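PDB 6ZPV: MgGH51 from Meripilus giganteus, which hydrolyses terminal alpha-L-arabinofuranosidic bonds, probably releasing arabinose from plant polysaccharides, as a fungal GH51 arabinofuranosidase. Local coordinates for residues A[308-320]-A[365-377]. Sequence-based numbering, arbitrary orientation. Where two conformers were deposited one is given.
With NAG (2-acetamido-2-deoxy-beta-D-glucopyranose), chain D; NAG (2-acetamido-2-deoxy-beta-D-glucopyranose), chain B.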
loop_
_atom_site.group_PDB
_atom_site.type_symbol
_atom_site.label_atom_id
_atom_site.label_comp_id
_atom_site.label_asym_id
_atom_site.label_seq_id
_atom_site.Cartn_x
_atom_site.Cartn_y
_atom_site.Cartn_z
ATOM N N TYR A 308 6.459 -6.077 24.972
ATOM C CA TYR A 308 5.803 -5.868 23.677
ATOM C C TYR A 308 4.708 -4.820 23.791
ATOM O O TYR A 308 4.486 -4.050 22.846
ATOM C CB TYR A 308 5.298 -7.223 23.159
ATOM C CG TYR A 308 6.370 -8.277 23.077
ATOM C CD1 TYR A 308 7.183 -8.397 21.949
ATOM C CD2 TYR A 308 6.609 -9.120 24.151
ATOM C CE1 TYR A 308 8.190 -9.330 21.921
ATOM C CE2 TYR A 308 7.640 -10.050 24.093
ATOM C CZ TYR A 308 8.430 -10.156 22.984
ATOM O OH TYR A 308 9.431 -11.075 22.994
ATOM N N ILE A 309 4.047 -4.769 24.944
ATOM C CA ILE A 309 3.090 -3.698 25.227
ATOM C C ILE A 309 3.860 -2.355 25.263
ATOM O O ILE A 309 3.432 -1.360 24.661
ATOM C CB ILE A 309 2.338 -3.982 26.543
ATOM C CG1 ILE A 309 1.450 -5.186 26.364
ATOM C CG2 ILE A 309 1.566 -2.729 27.007
ATOM C CD1 ILE A 309 0.797 -5.713 27.625
ATOM N N GLN A 310 5.027 -2.339 25.949
ATOM C CA GLN A 310 5.803 -1.090 25.960
ATOM C C GLN A 310 6.254 -0.715 24.546
ATOM O O GLN A 310 6.260 0.479 24.211
ATOM C CB GLN A 310 7.012 -1.242 26.894
ATOM C CG GLN A 310 7.809 0.067 26.985
ATOM C CD GLN A 310 7.010 1.226 27.548
ATOM O OE1 GLN A 310 6.931 2.352 26.921
ATOM N NE2 GLN A 310 6.429 1.020 28.688
ATOM N N GLN A 311 6.618 -1.692 23.709
ATOM C CA GLN A 311 7.059 -1.365 22.326
ATOM C C GLN A 311 5.905 -0.721 21.566
ATOM O O GLN A 311 6.157 0.210 20.778
ATOM C CB GLN A 311 7.581 -2.619 21.654
ATOM C CG GLN A 311 8.121 -2.347 20.248
ATOM C CD GLN A 311 8.929 -3.470 19.702
ATOM O OE1 GLN A 311 8.630 -4.657 20.022
ATOM N NE2 GLN A 311 9.928 -3.214 18.863
ATOM N N ALA A 312 4.665 -1.182 21.792
ATOM C CA ALA A 312 3.517 -0.553 21.136
ATOM C C ALA A 312 3.263 0.859 21.659
ATOM O O ALA A 312 2.908 1.745 20.879
ATOM C CB ALA A 312 2.275 -1.408 21.327
ATOM N N ILE A 313 3.438 1.088 22.975
ATOM C CA ILE A 313 3.391 2.462 23.506
ATOM C C ILE A 313 4.445 3.347 22.846
ATOM O O ILE A 313 4.151 4.489 22.445
ATOM C CB ILE A 313 3.512 2.425 25.036
ATOM C CG1 ILE A 313 2.272 1.808 25.669
ATOM C CG2 ILE A 313 3.766 3.815 25.590
ATOM C CD1 ILE A 313 2.402 1.481 27.125
ATOM N N ASP A 314 5.668 2.824 22.722
ATOM C CA ASP A 314 6.752 3.567 22.070
ATOM C C ASP A 314 6.367 3.937 20.640
ATOM O O ASP A 314 6.583 5.080 20.213
ATOM C CB ASP A 314 8.030 2.727 22.065
ATOM C CG ASP A 314 8.662 2.417 23.400
ATOM O OD1 ASP A 314 8.330 3.082 24.401
ATOM O OD2 ASP A 314 9.474 1.449 23.412
ATOM N N GLN A 315 5.806 2.980 19.897
ATOM C CA GLN A 315 5.371 3.228 18.513
ATOM C C GLN A 315 4.377 4.389 18.423
ATOM O O GLN A 315 4.495 5.260 17.579
ATOM C CB GLN A 315 4.759 1.913 17.988
ATOM C CG GLN A 315 4.281 1.991 16.543
ATOM C CD GLN A 315 3.672 0.683 16.089
ATOM O OE1 GLN A 315 4.049 -0.392 16.574
ATOM N NE2 GLN A 315 2.721 0.759 15.118
ATOM N N ILE A 316 3.398 4.357 19.314
ATOM C CA ILE A 316 2.383 5.422 19.335
ATOM C C ILE A 316 3.004 6.758 19.760
ATOM O O ILE A 316 2.719 7.812 19.147
ATOM C CB ILE A 316 1.182 5.015 20.190
ATOM C CG1 ILE A 316 0.464 3.809 19.582
ATOM C CG2 ILE A 316 0.245 6.210 20.390
ATOM C CD1 ILE A 316 -0.511 3.103 20.502
ATOM N N ASN A 317 3.896 6.737 20.749
ATOM C CA ASN A 317 4.571 7.989 21.144
ATOM C C ASN A 317 5.386 8.567 20.000
ATOM O O ASN A 317 5.472 9.787 19.864
ATOM C CB ASN A 317 5.447 7.771 22.390
ATOM C CG ASN A 317 4.654 7.834 23.686
ATOM O OD1 ASN A 317 3.609 8.495 23.698
ATOM N ND2 ASN A 317 5.198 7.168 24.716
ATOM N N PHE A 318 6.009 7.752 19.165
ATOM C CA PHE A 318 6.714 8.271 17.997
ATOM C C PHE A 318 5.732 9.117 17.170
ATOM O O PHE A 318 6.124 10.175 16.628
ATOM C CB PHE A 318 7.322 7.153 17.148
ATOM C CG PHE A 318 8.095 7.688 15.968
ATOM C CD1 PHE A 318 9.390 8.136 16.122
ATOM C CD2 PHE A 318 7.510 7.806 14.702
ATOM C CE1 PHE A 318 10.126 8.627 15.072
ATOM C CE2 PHE A 318 8.258 8.289 13.628
ATOM C CZ PHE A 318 9.560 8.703 13.824
ATOM N N VAL A 319 4.514 8.648 16.969
ATOM C CA VAL A 319 3.504 9.309 16.115
ATOM C C VAL A 319 3.029 10.606 16.753
ATOM O O VAL A 319 2.958 11.650 16.062
ATOM C CB VAL A 319 2.347 8.358 15.787
ATOM C CG1 VAL A 319 1.402 9.052 14.830
ATOM C CG2 VAL A 319 2.820 7.033 15.213
ATOM N N ILE A 320 2.624 10.556 18.046
ATOM C CA ILE A 320 1.818 11.644 18.664
ATOM C C ILE A 320 2.424 12.263 19.917
ATOM O O ILE A 320 1.871 13.256 20.403
ATOM C CB ILE A 320 0.394 11.184 18.990
ATOM C CG1 ILE A 320 0.336 10.159 20.137
ATOM C CG2 ILE A 320 -0.317 10.704 17.759
ATOM C CD1 ILE A 320 -1.067 9.837 20.545
ATOM N N ASP A 365 -4.742 -7.006 27.995
ATOM C CA ASP A 365 -3.527 -6.406 28.581
ATOM C C ASP A 365 -2.992 -5.257 27.684
ATOM O O ASP A 365 -2.598 -4.230 28.207
ATOM C CB ASP A 365 -2.460 -7.473 28.834
ATOM C CG ASP A 365 -2.850 -8.491 29.905
ATOM O OD1 ASP A 365 -3.931 -8.352 30.522
ATOM O OD2 ASP A 365 -2.023 -9.376 30.169
ATOM N N PHE A 366 -3.023 -5.450 26.363
ATOM C CA PHE A 366 -2.623 -4.356 25.478
ATOM C C PHE A 366 -3.537 -3.190 25.623
ATOM O O PHE A 366 -3.031 -2.065 25.777
ATOM C CB PHE A 366 -2.544 -4.813 24.004
ATOM C CG PHE A 366 -1.233 -5.410 23.553
ATOM C CD1 PHE A 366 -0.941 -6.744 23.803
ATOM C CD2 PHE A 366 -0.307 -4.621 22.933
ATOM C CE1 PHE A 366 0.281 -7.271 23.417
ATOM C CE2 PHE A 366 0.931 -5.147 22.549
ATOM C CZ PHE A 366 1.208 -6.466 22.778
ATOM N N VAL A 367 -4.843 -3.357 25.507
ATOM C CA VAL A 367 -5.723 -2.181 25.464
ATOM C C VAL A 367 -5.801 -1.533 26.857
ATOM O O VAL A 367 -5.851 -0.297 26.947
ATOM C CB VAL A 367 -7.113 -2.523 24.888
ATOM C CG1 VAL A 367 -8.043 -1.328 24.955
ATOM C CG2 VAL A 367 -6.949 -3.009 23.476
ATOM N N THR A 368 -5.775 -2.310 27.946
ATOM C CA THR A 368 -5.801 -1.659 29.267
ATOM C C THR A 368 -4.605 -0.674 29.357
ATOM O O THR A 368 -4.746 0.483 29.786
ATOM C CB THR A 368 -5.797 -2.687 30.405
ATOM O OG1 THR A 368 -6.978 -3.488 30.304
ATOM C CG2 THR A 368 -5.772 -2.036 31.764
ATOM N N ALA A 369 -3.411 -1.170 28.986
ATOM C CA ALA A 369 -2.197 -0.327 29.050
ATOM C C ALA A 369 -2.251 0.835 28.057
ATOM O O ALA A 369 -1.930 1.989 28.412
ATOM C CB ALA A 369 -0.976 -1.163 28.849
ATOM N N LEU A 370 -2.558 0.520 26.790
ATOM C CA LEU A 370 -2.496 1.546 25.757
ATOM C C LEU A 370 -3.608 2.590 25.922
ATOM O O LEU A 370 -3.360 3.787 25.704
ATOM C CB LEU A 370 -2.522 0.887 24.373
ATOM C CG LEU A 370 -1.182 0.429 23.806
ATOM C CD1 LEU A 370 -0.408 -0.549 24.691
ATOM C CD2 LEU A 370 -1.360 -0.153 22.440
ATOM N N GLN A 371 -4.817 2.156 26.300
ATOM C CA GLN A 371 -5.885 3.154 26.499
ATOM C C GLN A 371 -5.542 4.068 27.690
ATOM O O GLN A 371 -5.877 5.247 27.643
ATOM C CB GLN A 371 -7.225 2.458 26.733
ATOM C CG GLN A 371 -8.418 3.424 26.692
ATOM C CD GLN A 371 -8.904 3.678 25.289
ATOM O OE1 GLN A 371 -9.720 2.882 24.784
ATOM N NE2 GLN A 371 -8.346 4.702 24.631
ATOM N N ALA A 372 -4.907 3.541 28.727
ATOM C CA ALA A 372 -4.554 4.414 29.872
ATOM C C ALA A 372 -3.502 5.432 29.435
ATOM O O ALA A 372 -3.552 6.594 29.885
ATOM C CB ALA A 372 -4.016 3.584 31.035
ATOM N N GLN A 373 -2.573 5.064 28.568
ATOM C CA GLN A 373 -1.587 6.035 28.057
ATOM C C GLN A 373 -2.230 6.996 27.077
ATOM O O GLN A 373 -1.831 8.202 27.056
ATOM C CB GLN A 373 -0.473 5.284 27.315
ATOM C CG GLN A 373 0.433 4.484 28.183
ATOM C CD GLN A 373 1.286 5.296 29.113
ATOM O OE1 GLN A 373 1.730 6.408 28.792
ATOM N NE2 GLN A 373 1.196 4.873 30.351
ATOM N N PHE A 374 -3.182 6.551 26.325
ATOM C CA PHE A 374 -3.787 7.311 25.207
ATOM C C PHE A 374 -5.316 7.233 25.280
ATOM O O PHE A 374 -5.976 6.524 24.510
ATOM C CB PHE A 374 -3.289 6.764 23.860
ATOM C CG PHE A 374 -1.792 6.609 23.783
ATOM C CD1 PHE A 374 -0.964 7.723 23.789
ATOM C CD2 PHE A 374 -1.213 5.347 23.746
ATOM C CE1 PHE A 374 0.403 7.559 23.779
ATOM C CE2 PHE A 374 0.158 5.202 23.727
ATOM C CZ PHE A 374 0.981 6.312 23.715
ATOM N N PRO A 375 -5.904 7.956 26.242
ATOM C CA PRO A 375 -7.369 7.844 26.476
ATOM C C PRO A 375 -8.175 8.262 25.247
ATOM O O PRO A 375 -9.335 7.922 25.109
ATOM C CB PRO A 375 -7.631 8.778 27.617
ATOM C CG PRO A 375 -6.324 9.077 28.216
ATOM C CD PRO A 375 -5.245 8.745 27.285
ATOM N N GLN A 376 -7.565 9.077 24.363
ATOM C CA GLN A 376 -8.244 9.672 23.185
ATOM C C GLN A 376 -8.231 8.762 21.960
ATOM O O GLN A 376 -8.932 9.076 20.997
ATOM C CB GLN A 376 -7.613 11.016 22.831
ATOM C CG GLN A 376 -6.265 10.952 22.141
ATOM C CD GLN A 376 -5.058 10.728 23.073
ATOM O OE1 GLN A 376 -5.118 10.350 24.266
ATOM N NE2 GLN A 376 -3.877 10.961 22.512
ATOM N N ILE A 377 -7.490 7.659 21.939
ATOM C CA ILE A 377 -7.406 6.747 20.778
ATOM C C ILE A 377 -8.512 5.701 20.811
ATOM O O ILE A 377 -8.866 5.238 21.883
ATOM C CB ILE A 377 -6.027 6.101 20.679
ATOM C CG1 ILE A 377 -4.995 7.186 20.354
ATOM C CG2 ILE A 377 -6.000 4.977 19.651
ATOM C CD1 ILE A 377 -3.575 6.631 20.250
HETATM C C1 NAG D . 13.531 -2.270 18.565
HETATM C C2 NAG D . 14.920 -2.880 18.520
HETATM C C3 NAG D . 14.909 -4.203 19.297
HETATM C C4 NAG D . 14.382 -3.991 20.719
HETATM C C5 NAG D . 12.991 -3.327 20.647
HETATM C C6 NAG D . 12.427 -2.988 22.061
HETATM C C7 NAG D . 16.479 -2.442 16.694
HETATM C C8 NAG D . 16.882 -2.750 15.296
HETATM N N2 NAG D . 15.408 -3.095 17.165
HETATM O O3 NAG D . 16.249 -4.775 19.352
HETATM O O4 NAG D . 14.233 -5.287 21.323
HETATM O O5 NAG D . 13.139 -2.091 19.966
HETATM O O6 NAG D . 11.076 -2.428 21.991
HETATM O O7 NAG D . 17.125 -1.727 17.378
HETATM C C1 NAG B . 14.798 -5.383 22.650
HETATM C C2 NAG B . 14.237 -6.619 23.307
HETATM C C3 NAG B . 14.933 -6.793 24.698
HETATM C C4 NAG B . 16.430 -6.650 24.569
HETATM C C5 NAG B . 16.907 -5.467 23.769
HETATM C C6 NAG B . 18.428 -5.407 23.491
HETATM C C7 NAG B . 11.838 -6.864 22.713
HETATM C C8 NAG B . 10.436 -6.520 23.037
HETATM N N2 NAG B . 12.818 -6.439 23.536
HETATM O O3 NAG B . 14.501 -7.983 25.266
HETATM O O4 NAG B . 17.001 -6.534 25.907
HETATM O O5 NAG B . 16.202 -5.494 22.512
HETATM O O6 NAG B . 18.692 -6.595 22.629
HETATM O O7 NAG B . 12.003 -7.412 21.628
HETATM O O HOH W 1 4.485 6.888 27.600
#
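Ile-309 lays its CG1 squarely over the ring of Phe-366, a CH-pi contact 3.6 Å from CG1 to the ring centroid, where two neighbouring outer helices of the GH51 (beta/alpha)8 barrel meet. These helices, 306-320 and 359-373, precede the adjacent parallel strands 345-348 and 378-381 and run in the same general direction, their segments crossing at -35°. With CG1 anti to the carbonyl carbon (chi1 -67°), Ile-309 sends its other branch, CG2, against Ala-369 CB at 3.5 Å, filling a knobs-into-holes socket of Asp-365, Phe-366, Ala-369 and Leu-370. In the conformer given, Leu-370 returns the knob among Ile-309, Ala-312, Ile-313 and Ile-316; a second conformer makes its branch contacts tentative. Beyond the last helical turn, Phe-374 carries the packing onward. Ile-316 CG2 sits over the centre of its ring, 3.4 Å from the centroid, and Gln-373 CB covers the opposite face nearer the rim. The Asn-317 amide stands at the ring edge, its plane 75° from that of the ring. A serine in place of Phe-374 would probably leave Ile-316 CG2 without its aromatic face and open a gap between Ile-316 and the end of helix 359-373. The ring of Tyr-308 leads away from Phe-366 and takes C8 of an N-acetylglucosamine over one face, while Gln-311 packs against a second such sugar. The turn after helix 359-373 is tied by Gln-371 NE2, which donates to both Phe-374 O and Ile-377 O. One water accepts from Asn-317 ND2 and donates to Gln-373 OE1, each 3.0 Å from the water oxygen.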